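Local coordinates for Aac(6')-Ih protein (Acinetobacter baumannii, PDB 4E8O) that probably transfers an acetyl group from acetyl coenzyme A to the 6'-amino group of aminoglycoside antibiotics, making it a resistance enzyme of the GNAT superfamily, at residues G112-L117 / Q149-H154. Residues are numbered along the deposited sequence; the frame is centred on the assembly and turned at random.
Sequences GIATGL and QALGFH
In this GNAT fold, the first turn of helix 113-127, the helix that follows strand 96-104, meets the turn ending helix 142-150 through Ala114, Thr115 and Leu151. The joint is a small van der Waals contact at the surface, 108 Å² summed over both sides, in which one methyl meets apolar and polar atoms alike: Leu151 CD2 lies 4.0 Å from Ala114 CB and 3.9 Å from Thr115 OG1, and it sits at the same 3.9 Å from Ala114 C and Thr115 N, so the branch rests on the peptide link between the two residues as well as on their side chains. Leu151 CG is anti to its own carbonyl carbon (chi1 -69°), and with chi2 at 180° CD1 continues the chain anti to CA, leaving CD2 as the branch that meets the helix, although the CA of Leu151 stays 6.1 Å from that of Thr115. In Thr115 the hydroxyl is placed beside the backbone N (chi1 -67°), which brings OG1 to the methyl and sends CG2 off anti to that N.

In GNAT enzymes the N-terminus of the helix after this strand typically receives the coenzyme A pyrophosphate. Here Gly112 takes the N-cap with positive phi, and its carbonyl accepts weak bonds from the N atoms of Thr115 and Gly116. Ala114 also packs on Ile102 and Val104, setting the same helical turn against the sheet. The other partner is shaped by a Schellman motif: Gly152 leaves helical geometry with positive phi, and its N donates to Gln149 O at 3.2 Å. Just past the turn, the ring of Phe153 turns its edge to Leu151 CB, which lies in the ring plane, and makes edge-to-face contacts with Phe133 and His148.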
loop_
_atom_site.group_PDB
_atom_site.type_symbol
_atom_site.label_atom_id
_atom_site.label_comp_id
_atom_site.label_asym_id
_atom_site.label_seq_id
_atom_site.Cartn_x
_atom_site.Cartn_y
_atom_site.Cartn_z
ATOM N N GLY B 112 -11.335 -16.991 20.611
ATOM C CA GLY B 112 -11.082 -15.567 20.520
ATOM C C GLY B 112 -9.638 -15.208 20.815
ATOM O O GLY B 112 -9.355 -14.123 21.329
ATOM N N ILE B 113 -8.723 -16.120 20.499
ATOM C CA ILE B 113 -7.298 -15.843 20.647
ATOM C C ILE B 113 -6.872 -14.852 19.565
ATOM O O ILE B 113 -5.890 -14.124 19.715
ATOM C CB ILE B 113 -6.453 -17.140 20.573
ATOM C CG1 ILE B 113 -4.984 -16.854 20.899
ATOM C CG2 ILE B 113 -6.582 -17.797 19.205
ATOM C CD1 ILE B 113 -4.765 -16.320 22.297
ATOM N N ALA B 114 -7.632 -14.820 18.476
ATOM C CA ALA B 114 -7.394 -13.863 17.404
ATOM C C ALA B 114 -7.640 -12.437 17.899
ATOM O O ALA B 114 -6.931 -11.511 17.515
ATOM C CB ALA B 114 -8.271 -14.186 16.210
ATOM N N THR B 115 -8.650 -12.270 18.750
ATOM C CA THR B 115 -8.922 -10.980 19.379
ATOM C C THR B 115 -7.748 -10.567 20.264
ATOM O O THR B 115 -7.309 -9.414 20.230
ATOM C CB THR B 115 -10.209 -11.032 20.223
ATOM O OG1 THR B 115 -11.336 -11.222 19.358
ATOM C CG2 THR B 115 -10.396 -9.742 21.011
ATOM N N GLY B 116 -7.239 -11.518 21.043
ATOM C CA GLY B 116 -6.102 -11.272 21.912
ATOM C C GLY B 116 -4.841 -10.904 21.151
ATOM O O GLY B 116 -4.057 -10.069 21.606
ATOM N N LEU B 117 -4.634 -11.534 19.999
ATOM C CA LEU B 117 -3.461 -11.242 19.181
ATOM C C LEU B 117 -3.535 -9.820 18.626
ATOM O O LEU B 117 -2.560 -9.067 18.686
ATOM C CB LEU B 117 -3.332 -12.261 18.045
ATOM C CG LEU B 117 -2.871 -13.672 18.427
ATOM C CD1 LEU B 117 -3.222 -14.665 17.329
ATOM C CD2 LEU B 117 -1.380 -13.694 18.688
ATOM N N GLN B 149 -14.151 -8.192 9.987
ATOM C CA GLN B 149 -15.243 -7.509 10.667
ATOM C C GLN B 149 -15.467 -8.074 12.065
ATOM O O GLN B 149 -15.853 -7.351 12.976
ATOM C CB GLN B 149 -16.525 -7.563 9.827
ATOM C CG GLN B 149 -16.384 -6.906 8.448
ATOM C CD GLN B 149 -17.658 -6.981 7.625
ATOM O OE1 GLN B 149 -18.553 -7.780 7.912
ATOM N NE2 GLN B 149 -17.747 -6.147 6.597
ATOM N N ALA B 150 -15.199 -9.364 12.238
ATOM C CA ALA B 150 -15.385 -10.012 13.533
ATOM C C ALA B 150 -14.314 -9.566 14.525
ATOM O O ALA B 150 -14.466 -9.745 15.734
ATOM C CB ALA B 150 -15.378 -11.521 13.378
ATOM N N LEU B 151 -13.231 -8.994 14.000
ATOM C CA LEU B 151 -12.127 -8.499 14.820
ATOM C C LEU B 151 -12.227 -6.993 15.090
ATOM O O LEU B 151 -11.362 -6.417 15.758
ATOM C CB LEU B 151 -10.779 -8.830 14.169
ATOM C CG LEU B 151 -10.384 -10.310 14.147
ATOM C CD1 LEU B 151 -9.034 -10.529 13.479
ATOM C CD2 LEU B 151 -10.379 -10.868 15.555
ATOM N N GLY B 152 -13.277 -6.357 14.575
ATOM C CA GLY B 152 -13.488 -4.939 14.815
ATOM C C GLY B 152 -13.027 -4.043 13.679
ATOM O O GLY B 152 -13.109 -2.815 13.787
ATOM N N PHE B 153 -12.531 -4.642 12.597
ATOM C CA PHE B 153 -12.162 -3.868 11.411
ATOM C C PHE B 153 -13.415 -3.574 10.593
ATOM O O PHE B 153 -14.352 -4.379 10.569
ATOM C CB PHE B 153 -11.152 -4.627 10.540
ATOM C CG PHE B 153 -9.789 -4.794 11.168
ATOM C CD1 PHE B 153 -9.545 -5.818 12.074
ATOM C CD2 PHE B 153 -8.741 -3.948 10.825
ATOM C CE1 PHE B 153 -8.291 -5.981 12.645
ATOM C CE2 PHE B 153 -7.485 -4.103 11.392
ATOM C CZ PHE B 153 -7.260 -5.122 12.304
ATOM N N HIS B 154 -13.438 -2.421 9.932
ATOM C CA HIS B 154 -14.511 -2.110 8.991
ATOM C C HIS B 154 -13.885 -1.846 7.633
ATOM O O HIS B 154 -12.726 -1.437 7.557
ATOM C CB HIS B 154 -15.336 -0.906 9.462
ATOM C CG HIS B 154 -14.562 0.375 9.522
ATOM N ND1 HIS B 154 -13.798 0.733 10.611
ATOM C CD2 HIS B 154 -14.445 1.391 8.631
ATOM C CE1 HIS B 154 -13.236 1.910 10.387
ATOM N NE2 HIS B 154 -13.614 2.330 9.192
#